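Local coordinates for aldehyde dehydrogenase (Burkholderia cenocepacia, PDB 4O6R), which probably oxidises aldehydes with NAD(P)+ as cofactor and binds adenosine monophosphate, at residues L13-R18 with V205-P210; T58-A63 with G174-L179; A145-V150 with V226-F231. All blocks are in the same frame, centred on the assembly; numbering follows the deposited sequence.

Contact 1: residues L13-R18 with V205-P210; sequences LFIDGR and VVNIVP
F14 and I208 form a single antiparallel, hydrogen-bonded bridge. The axes of strands 13-15 and 206-208 approach to 4.8 Å, and their directions differ by 154°. F14 N donates to I208 O at 3.0 Å, and I208 N returns a bond to F14 O at 2.8 Å. F14 O also receives a CA-H...O contact from N207. Strand 13-15 turns back into 18-20 through a type I' turn from I15 to R18, making a tight beta hairpin. This hairpin adds an antiparallel partner next to strand 206-208, which runs parallel to 176-180 in the nucleotide-binding sheet. N207 reaches past the strands to the turn: its OD1 takes D16 N at 2.9 Å, with an N-H...O angle of 175°. Its ND2 bonds to G204 O and V177 O, so the amide is fixed at both ends. A water joins G17 N to V206 O. CG of F14 lies opposite the backbone N (chi1 -170°), which brings the ring edge to V206 O, 3.6 Å from CD1. L13 CD2 meets P210 CD at 3.8 Å. I15 CD1 and V209 CG1 touch at 4.2 Å, their side chains crossing at about a right angle. D16 OD2 makes a salt bridge with R59.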
# COMPACT_ATOMS: atom_id res chain seq x y z
N LEU A 13 -30.94 20.83 -17.69
CA LEU A 13 -30.18 19.59 -17.57
C LEU A 13 -28.90 19.77 -18.34
O LEU A 13 -28.83 20.57 -19.29
CB LEU A 13 -30.94 18.39 -18.15
CG LEU A 13 -32.42 18.19 -17.82
CD1 LEU A 13 -32.94 16.87 -18.37
CD2 LEU A 13 -32.70 18.31 -16.35
N PHE A 14 -27.86 19.05 -17.93
CA PHE A 14 -26.61 19.08 -18.67
C PHE A 14 -26.34 17.67 -19.12
O PHE A 14 -26.11 16.77 -18.29
CB PHE A 14 -25.46 19.61 -17.86
CG PHE A 14 -24.22 19.88 -18.67
CD1 PHE A 14 -23.26 18.90 -18.87
CD2 PHE A 14 -24.01 21.13 -19.25
CE1 PHE A 14 -22.11 19.15 -19.60
CE2 PHE A 14 -22.86 21.39 -19.98
CZ PHE A 14 -21.91 20.41 -20.16
N ILE A 15 -26.41 17.46 -20.44
CA ILE A 15 -26.33 16.13 -21.00
C ILE A 15 -25.47 16.20 -22.25
O ILE A 15 -25.69 17.05 -23.14
CB ILE A 15 -27.72 15.58 -21.35
CG1 ILE A 15 -28.52 15.38 -20.10
CG2 ILE A 15 -27.64 14.28 -22.13
CD1 ILE A 15 -29.89 14.86 -20.34
N ASP A 16 -24.50 15.31 -22.31
CA ASP A 16 -23.63 15.19 -23.46
C ASP A 16 -23.04 16.56 -23.83
O ASP A 16 -23.00 16.92 -24.99
CB ASP A 16 -24.38 14.56 -24.64
CG ASP A 16 -23.46 13.79 -25.57
OD1 ASP A 16 -22.28 13.56 -25.25
OD2 ASP A 16 -23.94 13.38 -26.64
N GLY A 17 -22.57 17.29 -22.83
CA GLY A 17 -21.80 18.51 -23.08
C GLY A 17 -22.63 19.74 -23.34
O GLY A 17 -22.07 20.79 -23.57
N ARG A 18 -23.95 19.63 -23.24
CA ARG A 18 -24.85 20.71 -23.61
C ARG A 18 -25.93 20.90 -22.53
O ARG A 18 -26.40 19.92 -21.91
CB ARG A 18 -25.49 20.41 -25.00
N VAL A 205 -18.92 13.09 -20.29
CA VAL A 205 -18.16 12.58 -19.15
C VAL A 205 -18.91 12.86 -17.84
O VAL A 205 -18.92 12.02 -16.95
CB VAL A 205 -16.73 13.14 -19.13
CG1 VAL A 205 -15.97 12.78 -17.84
CG2 VAL A 205 -15.97 12.57 -20.30
N VAL A 206 -19.56 14.03 -17.76
CA VAL A 206 -20.36 14.41 -16.58
C VAL A 206 -21.71 14.88 -17.08
O VAL A 206 -21.79 15.81 -17.92
CB VAL A 206 -19.71 15.54 -15.77
CG1 VAL A 206 -20.60 16.00 -14.62
CG2 VAL A 206 -18.37 15.08 -15.25
N ASN A 207 -22.77 14.25 -16.58
CA ASN A 207 -24.13 14.62 -16.91
C ASN A 207 -24.93 14.89 -15.64
O ASN A 207 -24.91 14.08 -14.70
CB ASN A 207 -24.78 13.54 -17.74
CG ASN A 207 -23.90 13.09 -18.88
OD1 ASN A 207 -23.99 13.63 -19.97
ND2 ASN A 207 -23.02 12.14 -18.62
N ILE A 208 -25.59 16.03 -15.60
CA ILE A 208 -26.38 16.45 -14.44
C ILE A 208 -27.88 16.42 -14.76
O ILE A 208 -28.32 17.08 -15.71
CB ILE A 208 -26.01 17.87 -13.97
CG1 ILE A 208 -24.49 18.02 -13.88
CG2 ILE A 208 -26.65 18.18 -12.62
CD1 ILE A 208 -23.83 17.14 -12.85
N VAL A 209 -28.64 15.70 -13.95
CA VAL A 209 -30.07 15.50 -14.21
C VAL A 209 -30.92 15.75 -12.95
O VAL A 209 -31.45 14.84 -12.35
CB VAL A 209 -30.33 14.13 -14.82
CG1 VAL A 209 -29.79 14.10 -16.24
CG2 VAL A 209 -29.68 13.04 -14.00
N PRO A 210 -31.03 17.03 -12.53
CA PRO A 210 -31.91 17.35 -11.42
C PRO A 210 -33.35 16.95 -11.78
O PRO A 210 -33.80 17.16 -12.92
CB PRO A 210 -31.83 18.88 -11.32
CG PRO A 210 -30.71 19.31 -12.19
CD PRO A 210 -30.59 18.24 -13.25
O HOH W 1 -21.66 15.96 -20.56

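Contact 2: residues T58-A63 with G174-L179; sequences TRAFPA and GNTVVL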
# COMPACT_ATOMS: atom_id res chain seq x y z
N THR A 58 -22.10 6.50 -21.48
CA THR A 58 -21.64 5.25 -22.05
C THR A 58 -20.76 5.50 -23.28
O THR A 58 -19.67 4.93 -23.41
CB THR A 58 -22.84 4.38 -22.42
OG1 THR A 58 -23.59 4.10 -21.24
CG2 THR A 58 -22.39 3.07 -23.05
N ARG A 59 -21.23 6.36 -24.18
CA ARG A 59 -20.43 6.73 -25.36
C ARG A 59 -19.07 7.34 -24.99
O ARG A 59 -18.07 7.11 -25.66
CB ARG A 59 -21.21 7.72 -26.24
CG ARG A 59 -22.43 7.09 -26.90
CD ARG A 59 -22.99 7.98 -28.00
NE ARG A 59 -23.44 9.28 -27.50
CZ ARG A 59 -24.66 9.55 -27.05
NH1 ARG A 59 -25.62 8.62 -27.03
NH2 ARG A 59 -24.95 10.77 -26.63
N ALA A 60 -19.06 8.15 -23.93
CA ALA A 60 -17.84 8.88 -23.52
C ALA A 60 -16.84 8.02 -22.75
O ALA A 60 -15.65 8.34 -22.73
CB ALA A 60 -18.23 10.08 -22.69
N PHE A 61 -17.29 6.93 -22.16
CA PHE A 61 -16.46 6.13 -21.27
C PHE A 61 -15.18 5.57 -21.90
O PHE A 61 -14.11 5.73 -21.32
CB PHE A 61 -17.29 5.03 -20.58
CG PHE A 61 -16.46 4.08 -19.77
CD1 PHE A 61 -15.84 4.50 -18.62
CD2 PHE A 61 -16.29 2.77 -20.19
CE1 PHE A 61 -15.07 3.62 -17.89
CE2 PHE A 61 -15.52 1.88 -19.47
CZ PHE A 61 -14.89 2.31 -18.32
N PRO A 62 -15.26 4.96 -23.10
CA PRO A 62 -14.02 4.40 -23.64
C PRO A 62 -12.88 5.42 -23.75
O PRO A 62 -11.79 5.15 -23.29
CB PRO A 62 -14.45 3.86 -25.01
CG PRO A 62 -15.89 3.51 -24.86
CD PRO A 62 -16.43 4.59 -23.92
N ALA A 63 -13.13 6.59 -24.32
CA ALA A 63 -12.10 7.63 -24.43
C ALA A 63 -11.72 8.28 -23.10
O ALA A 63 -10.59 8.74 -22.93
CB ALA A 63 -12.56 8.70 -25.40
N GLY A 174 -11.47 7.26 -13.66
CA GLY A 174 -11.80 6.92 -15.01
C GLY A 174 -13.23 6.52 -15.33
O GLY A 174 -13.50 6.01 -16.41
N ASN A 175 -14.16 6.76 -14.41
CA ASN A 175 -15.59 6.52 -14.66
C ASN A 175 -16.21 7.73 -15.31
O ASN A 175 -15.70 8.84 -15.16
CB ASN A 175 -16.33 6.24 -13.38
CG ASN A 175 -15.77 5.06 -12.62
OD1 ASN A 175 -16.05 3.92 -12.97
ND2 ASN A 175 -14.94 5.33 -11.60
N THR A 176 -17.33 7.53 -15.99
CA THR A 176 -18.14 8.67 -16.41
C THR A 176 -19.33 8.72 -15.47
O THR A 176 -19.62 7.74 -14.76
CB THR A 176 -18.58 8.58 -17.88
OG1 THR A 176 -19.22 7.31 -18.10
CG2 THR A 176 -17.40 8.75 -18.77
N VAL A 177 -20.00 9.86 -15.45
CA VAL A 177 -20.88 10.20 -14.34
C VAL A 177 -22.24 10.71 -14.77
O VAL A 177 -22.34 11.53 -15.66
CB VAL A 177 -20.22 11.25 -13.40
CG1 VAL A 177 -21.23 11.85 -12.42
CG2 VAL A 177 -19.08 10.60 -12.65
N VAL A 178 -23.28 10.19 -14.14
CA VAL A 178 -24.61 10.77 -14.20
C VAL A 178 -24.97 11.10 -12.76
O VAL A 178 -25.08 10.19 -11.92
CB VAL A 178 -25.64 9.81 -14.80
CG1 VAL A 178 -27.01 10.46 -14.81
CG2 VAL A 178 -25.20 9.40 -16.21
N LEU A 179 -25.10 12.39 -12.48
CA LEU A 179 -25.34 12.86 -11.15
C LEU A 179 -26.75 13.49 -11.06
O LEU A 179 -27.11 14.37 -11.85
CB LEU A 179 -24.24 13.82 -10.70
CG LEU A 179 -24.27 14.25 -9.22
CD1 LEU A 179 -22.86 14.42 -8.65
CD2 LEU A 179 -25.00 15.54 -9.05
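A60 and F61 of helix 47-66 pack against T176 at the start of strand 176-180. The strand belongs to the Rossmann-like sheet of the nucleotide-binding domain, where it runs parallel to both its neighbours, and the helix lies across one face of that sheet. The strand follows helix 159-172, closed at its C-terminal end by a Schellman motif with G174 at positive phi. The contact therefore joins a covering helix to a helix-to-strand junction. T58 turns away from T176 and touches V149 on the neighbouring strand. A60 points its CB at the strand, and CB reaches T176 CG2 at 4.2 Å. Beyond the segments, A60 also meets V205. F61 carries most of the helix side of the contact. Its CA lies 3.7 Å from T176 CG2, so the methyl sits against the helix backbone. Its CB is 3.9 Å from T176 OG1. The chi1 of F61 (173°) swings the ring away from the backbone N and out toward G174. T176 meets the helix with both branches. The methyl packs on A60 and F61, while OG1 is hydrogen-bonded to A57 O one turn earlier. N175 points away from the helix, and its amide bonds to Y476 O, A170 O and G148 N. The edge of the F61 ring, not its face, meets the G174 carbonyl. G174 O is buried and has no hydrogen-bond partner in the model; F61 CE1 stands 3.2 Å from it.

Contact 3: residues A145-V150 with V226-F231; sequences APIGVV and VGKIAF. With AMP (adenosine monophosphate), chain E.
V149 O accepts the one hydrogen bond between these segments, from G227 N at 2.9 Å, with an N-H...O angle of 159°. The same oxygen takes a longer CA-H...O contact from V226, 3.6 Å from its CA. A second contact of this kind runs from V150 CA to K228 O at 3.5 Å. Strands 138-153 and 228-232 lie parallel here, as neighbours in the Rossmann-like sheet that binds the nucleotide. K228 N is buried close by and finds no partner in the model. I147 comes over G227, with CG2 3.8 Å from G227 C. The methyl lies directly against the glycine backbone. The other branch of I147 puts CD1 3.9 Å from K228 CD, the two side chains crossing at a slant. V150 and K228 lie side by side and point the same way, with V150 CG1 4.0 Å from K228 CB. CG of K228 lies anti to the backbone N (chi1 180°) and the chain beyond is extended, which carries NZ past the valine and isoleucine. At the far end of 226-231, F231 borders AMP edge-on, with CE1 at a short, doubtful 3.0 Å from O4'. Between the segments themselves, one hydrogen bond is joined by apolar packing of I147 and V150 along the K228 chain. The charge at the end of that chain is met elsewhere: NZ bonds to D475 O and Q253 OE1, and the amine makes a cation-pi contact with Y476, so the lysine can keep its stem buried while its probably charged tip is satisfied.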
# COMPACT_ATOMS: atom_id res chain seq x y z
N ALA A 145 -9.20 -0.97 -12.57
CA ALA A 145 -9.88 -0.37 -13.73
C ALA A 145 -11.15 0.36 -13.26
O ALA A 145 -11.70 0.01 -12.25
CB ALA A 145 -10.26 -1.45 -14.73
N PRO A 146 -11.59 1.39 -14.00
CA PRO A 146 -12.85 2.02 -13.64
C PRO A 146 -14.02 1.06 -13.81
O PRO A 146 -13.92 0.08 -14.54
CB PRO A 146 -12.96 3.19 -14.61
CG PRO A 146 -12.00 2.93 -15.69
CD PRO A 146 -10.98 1.97 -15.20
N ILE A 147 -15.12 1.38 -13.17
CA ILE A 147 -16.32 0.55 -13.24
C ILE A 147 -17.06 0.77 -14.55
O ILE A 147 -17.48 -0.21 -15.19
CB ILE A 147 -17.23 0.85 -12.04
CG1 ILE A 147 -16.51 0.39 -10.76
CG2 ILE A 147 -18.59 0.17 -12.20
CD1 ILE A 147 -17.15 0.92 -9.50
N GLY A 148 -17.19 2.03 -14.95
CA GLY A 148 -17.88 2.39 -16.17
C GLY A 148 -18.67 3.65 -15.95
O GLY A 148 -18.10 4.69 -15.64
N VAL A 149 -19.98 3.58 -16.17
CA VAL A 149 -20.88 4.71 -15.89
C VAL A 149 -21.38 4.56 -14.45
O VAL A 149 -21.88 3.50 -14.04
CB VAL A 149 -22.11 4.74 -16.83
CG1 VAL A 149 -23.03 5.92 -16.51
CG2 VAL A 149 -21.67 4.85 -18.28
N VAL A 150 -21.20 5.61 -13.68
CA VAL A 150 -21.62 5.59 -12.28
C VAL A 150 -22.71 6.62 -12.07
O VAL A 150 -22.65 7.72 -12.62
CB VAL A 150 -20.46 5.76 -11.29
CG1 VAL A 150 -19.45 4.62 -11.47
CG2 VAL A 150 -19.77 7.09 -11.45
N VAL A 226 -25.77 1.33 -15.85
CA VAL A 226 -25.05 1.95 -14.74
C VAL A 226 -24.42 0.84 -13.88
O VAL A 226 -25.13 -0.05 -13.45
CB VAL A 226 -26.03 2.77 -13.88
CG1 VAL A 226 -25.36 3.25 -12.59
CG2 VAL A 226 -26.50 3.97 -14.70
N GLY A 227 -23.11 0.93 -13.67
CA GLY A 227 -22.35 -0.10 -12.95
C GLY A 227 -22.27 0.09 -11.44
O GLY A 227 -21.91 -0.84 -10.71
N LYS A 228 -22.56 1.29 -10.98
CA LYS A 228 -22.56 1.60 -9.54
C LYS A 228 -23.50 2.75 -9.27
O LYS A 228 -23.59 3.69 -10.08
CB LYS A 228 -21.15 1.95 -9.05
CG LYS A 228 -21.08 2.28 -7.57
CD LYS A 228 -19.66 2.56 -7.08
CE LYS A 228 -19.74 3.17 -5.69
NZ LYS A 228 -18.44 3.58 -5.13
N ILE A 229 -24.20 2.67 -8.15
CA ILE A 229 -25.03 3.75 -7.70
C ILE A 229 -24.55 4.16 -6.31
O ILE A 229 -24.30 3.28 -5.47
CB ILE A 229 -26.52 3.37 -7.68
CG1 ILE A 229 -27.42 4.54 -7.29
CG2 ILE A 229 -26.77 2.18 -6.76
CD1 ILE A 229 -27.55 5.61 -8.36
N ALA A 230 -24.40 5.47 -6.12
CA ALA A 230 -23.98 6.03 -4.85
C ALA A 230 -25.07 6.97 -4.35
O ALA A 230 -25.53 7.86 -5.10
CB ALA A 230 -22.67 6.76 -5.00
N PHE A 231 -25.51 6.75 -3.11
CA PHE A 231 -26.62 7.47 -2.56
C PHE A 231 -26.35 7.94 -1.14
O PHE A 231 -25.81 7.20 -0.28
CB PHE A 231 -27.89 6.59 -2.58
CG PHE A 231 -29.05 7.20 -1.83
CD1 PHE A 231 -29.86 8.13 -2.44
CD2 PHE A 231 -29.30 6.87 -0.51
CE1 PHE A 231 -30.92 8.71 -1.75
CE2 PHE A 231 -30.34 7.44 0.20
CZ PHE A 231 -31.14 8.37 -0.42
P AMP E . -34.01 11.37 0.69
O1P AMP E . -33.07 10.53 1.48
O2P AMP E . -35.20 10.55 0.14
O3P AMP E . -34.36 12.70 1.39
O5' AMP E . -33.24 11.89 -0.67
C5' AMP E . -31.86 12.28 -0.90
C4' AMP E . -31.65 12.31 -2.45
O4' AMP E . -32.23 11.11 -3.01
C3' AMP E . -32.30 13.45 -3.24
O3' AMP E . -31.51 13.96 -4.35
C2' AMP E . -33.63 12.82 -3.69
O2' AMP E . -34.30 13.45 -4.81
C1' AMP E . -33.25 11.37 -3.97
N9 AMP E . -34.37 10.37 -3.90
C8 AMP E . -35.57 10.48 -3.24
N7 AMP E . -36.34 9.37 -3.45
C5 AMP E . -35.65 8.50 -4.24
C6 AMP E . -35.85 7.14 -4.83
N6 AMP E . -36.97 6.44 -4.64
N1 AMP E . -34.88 6.59 -5.59
C2 AMP E . -33.74 7.27 -5.81
N3 AMP E . -33.50 8.50 -5.32
C4 AMP E . -34.37 9.17 -4.54

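From the N terminus, residues 13-18 meet 205-210, so contact 1 closes the longest loop and brings the first hairpin to the sheet. Contact 2 falls wholly within that loop, tying helix 47-66 to strand 176-180. Contact 3 crosses both: residues 145-150 lie inside the two loops, and 226-231 come after both have closed. Across the sheet the strands run 206-208, 176-180, 138-153, 228-232, so contact 2 sits between the other two. N207 O probably bonds to L179 N between contacts 1 and 2, and T176 O to V150 N between contacts 2 and 3. Contacts 1 and 2 join the N-terminal hairpin and helix 47-66 to the sheet; contact 3 holds together two of its strands.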